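Local coordinates for chitin oligosaccharide binding protein NagB2 (Paenibacillus sp. FPU-7, PDB 7EHU) that binds chitin oligosaccharides such as N,N'-diacetylchitobiose and N,N',N''-triacetylchitotriose, probably as the extracellular solute-binding component of a bacterial sugar-uptake system, at residues 226-240 / 414-426. Numbering follows the deposited sequence.
Sequences KWTDPAVLDGFKRLK and PEKLVEKMQKVQD
Trp227 lies against helix 414-426 and is held by two glutamines one turn apart. Its indole NE1 donates a nearly straight hydrogen bond (169°) of 3.0 Å to Gln425 OE1; ring and amide are almost coplanar, and the nitrogen meets a lone pair of the oxygen in the carbonyl plane. The backbone N of Trp227 donates to Gln422 OE1 at 2.8 Å, somewhat tilted from that amide's plane. Met421 closes over one indole face: its CB, 3.6 Å from Trp227 CG, makes a CH-pi contact with the five-membered ring, while the bend at chi2 (-50°) carries SD above the six-membered ring in a more distant Met-aromatic contact and that at chi3 turns CE to Trp227 CZ2 and CE2.

One turn earlier on the helix, Val418 packs with CG1 against Trp227 O and the Phe236 ring, and CG2 against Leu233. Leu417 CD2 sits almost exactly over the centre of the Phe236 ring, 3.7 Å from its centroid. At the start of helix 414-426, Pro414 is a knob in the hole formed by Leu233, Phe236, Lys237 and Lys240, its CB 3.6 Å from Leu233 CD1.

The axes of segments 230-240 and 414-426 approach to 9.2 Å, their N-to-C directions 131° apart. In this periplasmic-binding-protein-like fold the contact joins the C-terminal helix to helix 230-244 and the turn before it, with the Trp227 side chain about 12 Å from a bound N-acetylglucosamine.

Behind these contacts, the type I turn Lys226-Asp229 presents Trp227 N to Gln422, and Lys226 N donates to Asp229 OD1. Gln422 NE2 in turn donates to Asp426 OD1 at 2.9 Å, fixing the amide's orientation; a water bridges that same oxygen to Lys226 NZ. Gln425 NE2 is bound by Gln393 and Asn429, and Phe220 stacks on Trp227.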
ATOM      1  N   LYS A 226      13.514  18.203  -6.726  1.00 18.67           N
ATOM      2  CA  LYS A 226      13.075  17.864  -8.069  1.00 18.84           C
ATOM      3  C   LYS A 226      13.360  16.399  -8.362  1.00 17.45           C
ATOM      4  O   LYS A 226      14.340  15.821  -7.871  1.00 17.61           O
ATOM      5  CB  LYS A 226      13.808  18.705  -9.120  1.00 21.77           C
ATOM      6  CG  LYS A 226      13.513  20.192  -9.046  1.00 25.56           C
ATOM      7  CD  LYS A 226      14.239  20.943 -10.165  1.00 28.53           C
ATOM      8  CE  LYS A 226      14.359  22.423  -9.865  1.00 31.40           C
ATOM      9  NZ  LYS A 226      13.028  23.075  -9.875  1.00 33.75           N
ATOM     10  N   TRP A 227      12.522  15.828  -9.228  1.00 16.47           N
ATOM     11  CA  TRP A 227      12.749  14.464  -9.692  1.00 15.02           C
ATOM     12  C   TRP A 227      14.094  14.353 -10.397  1.00 15.40           C
ATOM     13  O   TRP A 227      14.707  13.275 -10.403  1.00 15.61           O
ATOM     14  CB  TRP A 227      11.626  14.067 -10.649  1.00 15.04           C
ATOM     15  CG  TRP A 227      10.290  13.909  -9.982  1.00 14.19           C
ATOM     16  CD1 TRP A 227       9.321  14.860  -9.843  1.00 14.01           C
ATOM     17  CD2 TRP A 227       9.762  12.718  -9.390  1.00 13.72           C
ATOM     18  NE1 TRP A 227       8.223  14.338  -9.198  1.00 14.11           N
ATOM     19  CE2 TRP A 227       8.477  13.027  -8.903  1.00 13.65           C
ATOM     20  CE3 TRP A 227      10.258  11.421  -9.208  1.00 13.64           C
ATOM     21  CZ2 TRP A 227       7.679  12.086  -8.269  1.00 12.78           C
ATOM     22  CZ3 TRP A 227       9.462  10.495  -8.571  1.00 14.29           C
ATOM     23  CH2 TRP A 227       8.196  10.831  -8.103  1.00 12.74           C
ATOM     24  N   THR A 228      14.569  15.463 -10.982  1.00 17.50           N
ATOM     25  CA  THR A 228      15.835  15.489 -11.698  1.00 18.56           C
ATOM     26  C   THR A 228      17.051  15.612 -10.782  1.00 19.95           C
ATOM     27  O   THR A 228      18.182  15.589 -11.282  1.00 20.74           O
ATOM     28  CB  THR A 228      15.837  16.670 -12.682  1.00 19.49           C
ATOM     29  OG1 THR A 228      15.450  17.850 -11.973  1.00 20.95           O
ATOM     30  CG2 THR A 228      14.882  16.441 -13.857  1.00 20.08           C
ATOM     31  N   ASP A 229      16.860  15.761  -9.477  1.00 18.97           N
ATOM     32  CA  ASP A 229      17.998  15.821  -8.569  1.00 19.08           C
ATOM     33  C   ASP A 229      18.851  14.567  -8.744  1.00 19.41           C
ATOM     34  O   ASP A 229      18.310  13.459  -8.842  1.00 18.14           O
ATOM     35  CB  ASP A 229      17.477  15.926  -7.135  1.00 21.35           C
ATOM     36  CG  ASP A 229      16.916  17.314  -6.811  1.00 23.65           C
ATOM     37  OD1 ASP A 229      16.315  17.465  -5.720  1.00 24.52           O
ATOM     38  OD2 ASP A 229      17.098  18.256  -7.626  1.00 24.77           O
ATOM     39  N   PRO A 230      20.181  14.702  -8.794  1.00 19.47           N
ATOM     40  CA  PRO A 230      21.019  13.529  -9.091  1.00 19.74           C
ATOM     41  C   PRO A 230      20.763  12.329  -8.200  1.00 19.07           C
ATOM     42  O   PRO A 230      20.831  11.187  -8.675  1.00 18.95           O
ATOM     43  CB  PRO A 230      22.442  14.073  -8.907  1.00 21.42           C
ATOM     44  CG  PRO A 230      22.340  15.509  -9.264  1.00 21.90           C
ATOM     45  CD  PRO A 230      20.981  15.943  -8.736  1.00 20.85           C
ATOM     46  N   ALA A 231      20.502  12.552  -6.909  1.00 17.74           N
ATOM     47  CA  ALA A 231      20.293  11.427  -6.004  1.00 18.02           C
ATOM     48  C   ALA A 231      18.976  10.717  -6.294  1.00 16.82           C
ATOM     49  O   ALA A 231      18.870   9.509  -6.057  1.00 17.38           O
ATOM     50  CB  ALA A 231      20.325  11.895  -4.549  1.00 19.00           C
ATOM     51  N   VAL A 232      17.964  11.438  -6.799  1.00 15.69           N
ATOM     52  CA  VAL A 232      16.720  10.780  -7.206  1.00 14.89           C
ATOM     53  C   VAL A 232      16.965   9.972  -8.478  1.00 15.30           C
ATOM     54  O   VAL A 232      16.575   8.799  -8.580  1.00 15.16           O
ATOM     55  CB  VAL A 232      15.585  11.807  -7.389  1.00 15.53           C
ATOM     56  CG1 VAL A 232      14.323  11.123  -7.934  1.00 15.19           C
ATOM     57  CG2 VAL A 232      15.277  12.521  -6.075  1.00 16.46           C
ATOM     58  N   LEU A 233      17.624  10.595  -9.465  1.00 15.84           N
ATOM     59  CA  LEU A 233      17.990   9.893 -10.689  1.00 16.76           C
ATOM     60  C   LEU A 233      18.765   8.619 -10.379  1.00 17.32           C
ATOM     61  O   LEU A 233      18.538   7.581 -11.011  1.00 17.00           O
ATOM     62  CB  LEU A 233      18.800  10.828 -11.597  1.00 17.17           C
ATOM     63  CG  LEU A 233      19.454  10.174 -12.810  1.00 18.10           C
ATOM     64  CD1 LEU A 233      18.413   9.588 -13.758  1.00 19.16           C
ATOM     65  CD2 LEU A 233      20.348  11.172 -13.533  1.00 19.11           C
ATOM     66  N   ASP A 234      19.644   8.662  -9.367  1.00 18.01           N
ATOM     67  CA  ASP A 234      20.420   7.482  -8.993  1.00 18.30           C
ATOM     68  C   ASP A 234      19.500   6.303  -8.673  1.00 16.72           C
ATOM     69  O   ASP A 234      19.768   5.169  -9.086  1.00 17.01           O
ATOM     70  CB  ASP A 234      21.328   7.818  -7.803  1.00 21.00           C
ATOM     71  CG  ASP A 234      22.196   6.645  -7.364  1.00 24.97           C
ATOM     72  OD1 ASP A 234      22.641   6.628  -6.206  1.00 26.77           O
ATOM     73  OD2 ASP A 234      22.496   5.773  -8.200  1.00 28.23           O
ATOM     74  N   GLY A 235      18.394   6.556  -7.968  1.00 16.26           N
ATOM     75  CA  GLY A 235      17.458   5.483  -7.662  1.00 15.94           C
ATOM     76  C   GLY A 235      16.875   4.839  -8.908  1.00 14.88           C
ATOM     77  O   GLY A 235      16.719   3.616  -8.971  1.00 14.92           O
ATOM     78  N   PHE A 236      16.548   5.651  -9.915  1.00 15.21           N
ATOM     79  CA  PHE A 236      15.993   5.110 -11.149  1.00 15.17           C
ATOM     80  C   PHE A 236      17.056   4.417 -11.971  1.00 15.54           C
ATOM     81  O   PHE A 236      16.755   3.431 -12.651  1.00 15.92           O
ATOM     82  CB  PHE A 236      15.279   6.200 -11.931  1.00 15.11           C
ATOM     83  CG  PHE A 236      13.999   6.620 -11.289  1.00 13.97           C
ATOM     84  CD1 PHE A 236      12.877   5.811 -11.352  1.00 13.75           C
ATOM     85  CD2 PHE A 236      13.925   7.786 -10.557  1.00 14.60           C
ATOM     86  CE1 PHE A 236      11.690   6.181 -10.726  1.00 14.47           C
ATOM     87  CE2 PHE A 236      12.741   8.151  -9.939  1.00 14.68           C
ATOM     88  CZ  PHE A 236      11.625   7.343 -10.022  1.00 14.93           C
ATOM     89  N   LYS A 237      18.302   4.900 -11.906  1.00 16.29           N
ATOM     90  CA  LYS A 237      19.404   4.164 -12.515  1.00 17.93           C
ATOM     91  C   LYS A 237      19.546   2.775 -11.908  1.00 17.21           C
ATOM     92  O   LYS A 237      19.756   1.796 -12.630  1.00 17.82           O
ATOM     93  CB  LYS A 237      20.716   4.948 -12.421  1.00 20.61           C
ATOM     94  CG  LYS A 237      20.712   6.181 -13.329  1.00 25.23           C
ATOM     95  CD  LYS A 237      22.033   6.937 -13.393  1.00 30.33           C
ATOM     96  CE  LYS A 237      23.156   5.931 -13.530  1.00 33.77           C
ATOM     97  NZ  LYS A 237      24.539   6.353 -13.751  1.00 36.30           N
ATOM     98  N   ARG A 238      19.455   2.665 -10.590  1.00 16.76           N
ATOM     99  CA  ARG A 238      19.545   1.352  -9.964  1.00 16.53           C
ATOM    100  C   ARG A 238      18.358   0.461 -10.334  1.00 15.76           C
ATOM    101  O   ARG A 238      18.529  -0.747 -10.534  1.00 15.32           O
ATOM    102  CB  ARG A 238      19.680   1.507  -8.450  1.00 17.01           C
ATOM    103  CG  ARG A 238      21.024   2.087  -7.991  1.00 18.15           C
ATOM    104  CD  ARG A 238      20.971   2.501  -6.543  1.00 18.98           C
ATOM    105  NE  ARG A 238      22.085   3.357  -6.149  1.00 19.51           N
ATOM    106  CZ  ARG A 238      23.156   2.986  -5.473  1.00 21.36           C
ATOM    107  NH1 ARG A 238      23.307   1.743  -5.038  1.00 22.00           N
ATOM    108  NH2 ARG A 238      24.057   3.905  -5.178  1.00 22.10           N
ATOM    109  N   LEU A 239      17.146   1.024 -10.386  1.00 15.03           N
ATOM    110  CA  LEU A 239      15.985   0.235 -10.793  1.00 14.89           C
ATOM    111  C   LEU A 239      16.204  -0.347 -12.180  1.00 16.05           C
ATOM    112  O   LEU A 239      15.980  -1.538 -12.416  1.00 16.42           O
ATOM    113  CB  LEU A 239      14.735   1.112 -10.802  1.00 15.46           C
ATOM    114  CG  LEU A 239      13.414   0.446 -11.193  1.00 15.65           C
ATOM    115  CD1 LEU A 239      12.995  -0.654 -10.225  1.00 16.48           C
ATOM    116  CD2 LEU A 239      12.329   1.499 -11.303  1.00 15.51           C
ATOM    117  N   LYS A 240      16.646   0.494 -13.115  1.00 16.68           N
ATOM    118  CA  LYS A 240      16.945   0.025 -14.459  1.00 18.01           C
ATOM    119  C   LYS A 240      18.030  -1.046 -14.443  1.00 18.29           C
ATOM    120  O   LYS A 240      17.912  -2.060 -15.139  1.00 18.78           O
ATOM    121  CB  LYS A 240      17.341   1.229 -15.319  1.00 19.91           C
ATOM    122  CG  LYS A 240      17.641   0.943 -16.776  1.00 23.31           C
ATOM    123  CD  LYS A 240      16.507   0.216 -17.475  1.00 25.54           C
ATOM    124  CE  LYS A 240      16.806   0.002 -18.953  1.00 28.41           C
ATOM    125  NZ  LYS A 240      15.685  -0.709 -19.614  1.00 29.69           N
ATOM    126  N   PRO A 414      16.624   6.373 -17.630  1.00 20.33           N
ATOM    127  CA  PRO A 414      16.428   7.048 -16.338  1.00 19.62           C
ATOM    128  C   PRO A 414      16.434   8.559 -16.463  1.00 19.40           C
ATOM    129  O   PRO A 414      15.626   9.251 -15.821  1.00 18.73           O
ATOM    130  CB  PRO A 414      17.617   6.553 -15.507  1.00 19.72           C
ATOM    131  CG  PRO A 414      17.921   5.205 -16.061  1.00 20.49           C
ATOM    132  CD  PRO A 414      17.683   5.350 -17.551  1.00 20.42           C
ATOM    133  N   GLU A 415      17.337   9.087 -17.287  1.00 20.81           N
ATOM    134  CA  GLU A 415      17.455  10.530 -17.439  1.00 22.14           C
ATOM    135  C   GLU A 415      16.190  11.131 -18.051  1.00 21.21           C
ATOM    136  O   GLU A 415      15.704  12.180 -17.603  1.00 21.47           O
ATOM    137  CB  GLU A 415      18.677  10.826 -18.312  1.00 24.18           C
ATOM    138  CG  GLU A 415      20.036  10.487 -17.681  1.00 27.30           C
ATOM    139  CD  GLU A 415      20.350   8.989 -17.606  1.00 29.37           C
ATOM    140  OE1 GLU A 415      19.777   8.190 -18.378  1.00 29.17           O
ATOM    141  OE2 GLU A 415      21.233   8.623 -16.804  1.00 31.52           O
ATOM    142  N   LYS A 416      15.648  10.492 -19.087  1.00 20.68           N
ATOM    143  CA  LYS A 416      14.428  11.003 -19.700  1.00 20.80           C
ATOM    144  C   LYS A 416      13.236  10.806 -18.770  1.00 19.12           C
ATOM    145  O   LYS A 416      12.310  11.631 -18.766  1.00 19.48           O
ATOM    146  CB  LYS A 416      14.214  10.319 -21.055  1.00 23.73           C
ATOM    147  CG  LYS A 416      15.284  10.620 -22.106  1.00 27.34           C
ATOM    148  CD  LYS A 416      15.297  12.064 -22.532  1.00 31.30           C
ATOM    149  CE  LYS A 416      15.601  12.178 -24.022  1.00 34.31           C
ATOM    150  NZ  LYS A 416      16.366  13.413 -24.319  1.00 36.09           N
ATOM    151  N   LEU A 417      13.249   9.746 -17.958  1.00 17.65           N
ATOM    152  CA  LEU A 417      12.181   9.565 -16.982  1.00 16.45           C
ATOM    153  C   LEU A 417      12.117  10.744 -16.015  1.00 15.74           C
ATOM    154  O   LEU A 417      11.044  11.313 -15.788  1.00 15.90           O
ATOM    155  CB  LEU A 417      12.373   8.251 -16.221  1.00 16.60           C
ATOM    156  CG  LEU A 417      11.304   7.950 -15.154  1.00 16.60           C
ATOM    157  CD1 LEU A 417      11.025   6.455 -15.067  1.00 16.47           C
ATOM    158  CD2 LEU A 417      11.682   8.505 -13.805  1.00 15.89           C
ATOM    159  N   VAL A 418      13.253  11.121 -15.418  1.00 16.27           N
ATOM    160  CA  VAL A 418      13.178  12.175 -14.411  1.00 16.36           C
ATOM    161  C   VAL A 418      12.822  13.510 -15.064  1.00 16.70           C
ATOM    162  O   VAL A 418      12.157  14.347 -14.445  1.00 16.29           O
ATOM    163  CB  VAL A 418      14.440  12.254 -13.524  1.00 17.02           C
ATOM    164  CG1 VAL A 418      14.599  10.980 -12.654  1.00 16.66           C
ATOM    165  CG2 VAL A 418      15.709  12.513 -14.352  1.00 18.62           C
ATOM    166  N   GLU A 419      13.244  13.731 -16.317  1.00 18.23           N
ATOM    167  CA  GLU A 419      12.862  14.946 -17.038  1.00 19.85           C
ATOM    168  C   GLU A 419      11.348  15.001 -17.239  1.00 18.24           C
ATOM    169  O   GLU A 419      10.707  16.036 -16.995  1.00 19.06           O
ATOM    170  CB  GLU A 419      13.609  15.000 -18.387  1.00 22.80           C
ATOM    171  CG  GLU A 419      13.232  16.157 -19.309  1.00 27.14           C
ATOM    172  CD  GLU A 419      13.805  16.035 -20.731  1.00 31.51           C
ATOM    173  OE1 GLU A 419      13.572  15.018 -21.422  1.00 32.43           O
ATOM    174  OE2 GLU A 419      14.490  16.979 -21.165  1.00 34.55           O
ATOM    175  N   LYS A 420      10.763  13.886 -17.686  1.00 18.22           N
ATOM    176  CA  LYS A 420       9.318  13.805 -17.873  1.00 18.68           C
ATOM    177  C   LYS A 420       8.586  14.004 -16.551  1.00 17.55           C
ATOM    178  O   LYS A 420       7.576  14.714 -16.486  1.00 18.42           O
ATOM    179  CB  LYS A 420       8.992  12.444 -18.500  1.00 20.62           C
ATOM    180  CG  LYS A 420       7.528  12.128 -18.789  1.00 23.99           C
ATOM    181  CD  LYS A 420       7.412  10.700 -19.350  1.00 26.19           C
ATOM    182  CE  LYS A 420       5.976  10.191 -19.423  1.00 27.86           C
ATOM    183  NZ  LYS A 420       5.883   8.679 -19.506  1.00 29.15           N
ATOM    184  N   MET A 421       9.106  13.418 -15.478  1.00 16.21           N
ATOM    185  CA  MET A 421       8.471  13.547 -14.170  1.00 14.62           C
ATOM    186  C   MET A 421       8.514  14.974 -13.671  1.00 14.61           C
ATOM    187  O   MET A 421       7.528  15.472 -13.126  1.00 14.67           O
ATOM    188  CB  MET A 421       9.141  12.610 -13.179  1.00 14.24           C
ATOM    189  CG  MET A 421       8.810  11.151 -13.328  1.00 14.00           C
ATOM    190  SD  MET A 421       7.018  10.800 -13.438  1.00 14.14           S
ATOM    191  CE  MET A 421       6.396  11.517 -12.015  1.00 15.21           C
ATOM    192  N   GLN A 422       9.636  15.662 -13.852  1.00 15.63           N
ATOM    193  CA  GLN A 422       9.678  17.038 -13.365  1.00 16.21           C
ATOM    194  C   GLN A 422       8.786  17.951 -14.202  1.00 16.61           C
ATOM    195  O   GLN A 422       8.203  18.902 -13.668  1.00 16.53           O
ATOM    196  CB  GLN A 422      11.110  17.572 -13.322  1.00 17.39           C
ATOM    197  CG  GLN A 422      11.252  18.876 -12.529  1.00 17.76           C
ATOM    198  CD  GLN A 422      10.701  18.754 -11.112  1.00 17.84           C
ATOM    199  OE1 GLN A 422      10.870  17.727 -10.466  1.00 18.43           O
ATOM    200  NE2 GLN A 422      10.035  19.795 -10.631  1.00 18.20           N
ATOM    201  N   LYS A 423       8.624  17.657 -15.496  1.00 17.31           N
ATOM    202  CA  LYS A 423       7.704  18.434 -16.318  1.00 19.08           C
ATOM    203  C   LYS A 423       6.284  18.319 -15.776  1.00 17.50           C
ATOM    204  O   LYS A 423       5.593  19.331 -15.595  1.00 17.98           O
ATOM    205  CB  LYS A 423       7.789  17.965 -17.773  1.00 21.89           C
ATOM    206  CG  LYS A 423       6.956  18.782 -18.753  1.00 25.50           C
ATOM    207  CD  LYS A 423       7.122  18.268 -20.190  1.00 28.88           C
ATOM    208  CE  LYS A 423       5.890  18.561 -21.062  1.00 32.24           C
ATOM    209  NZ  LYS A 423       5.012  19.630 -20.490  1.00 33.97           N
ATOM    210  N   VAL A 424       5.829  17.092 -15.493  1.00 16.57           N
ATOM    211  CA  VAL A 424       4.478  16.926 -14.956  0.54 16.67           C
ATOM    212  C   VAL A 424       4.376  17.503 -13.547  1.00 15.12           C
ATOM    213  O   VAL A 424       3.340  18.080 -13.178  1.00 15.51           O
ATOM    214  CB  VAL A 424       3.940  15.478 -15.046  0.54 17.81           C
ATOM    215  CG1 VAL A 424       3.925  15.001 -16.505  0.54 17.65           C
ATOM    216  CG2 VAL A 424       4.718  14.508 -14.153  0.54 19.23           C
ATOM    217  N   GLN A 425       5.446  17.389 -12.749  1.00 14.58           N
ATOM    218  CA  GLN A 425       5.424  17.927 -11.391  1.00 14.54           C
ATOM    219  C   GLN A 425       5.290  19.440 -11.405  1.00 15.42           C
ATOM    220  O   GLN A 425       4.529  20.018 -10.611  1.00 14.90           O
ATOM    221  CB  GLN A 425       6.715  17.543 -10.676  1.00 15.05           C
ATOM    222  CG  GLN A 425       6.746  17.895  -9.202  1.00 13.60           C
ATOM    223  CD  GLN A 425       5.706  17.112  -8.438  1.00 13.88           C
ATOM    224  OE1 GLN A 425       5.870  15.911  -8.235  1.00 13.75           O
ATOM    225  NE2 GLN A 425       4.642  17.766  -8.008  1.00 14.63           N
ATOM    226  N   ASP A 426       6.038  20.102 -12.295  1.00 16.61           N
ATOM    227  CA  ASP A 426       5.938  21.550 -12.438  1.00 17.78           C
ATOM    228  C   ASP A 426       4.533  21.960 -12.845  1.00 17.79           C
ATOM    229  O   ASP A 426       3.993  22.942 -12.322  1.00 18.18           O
ATOM    230  CB  ASP A 426       6.938  22.042 -13.487  1.00 20.16           C
ATOM    231  CG  ASP A 426       8.373  22.042 -12.991  1.00 22.91           C
ATOM    232  OD1 ASP A 426       8.595  22.063 -11.768  1.00 23.18           O
ATOM    233  OD2 ASP A 426       9.286  22.082 -13.840  1.00 25.75           O
TER
HETATM  234  O   HOH W   1      11.185  22.991 -11.753  1.00 33.10           O
HETATM  235  O   HOH W   2      10.259  22.656  -8.866  1.00 37.53           O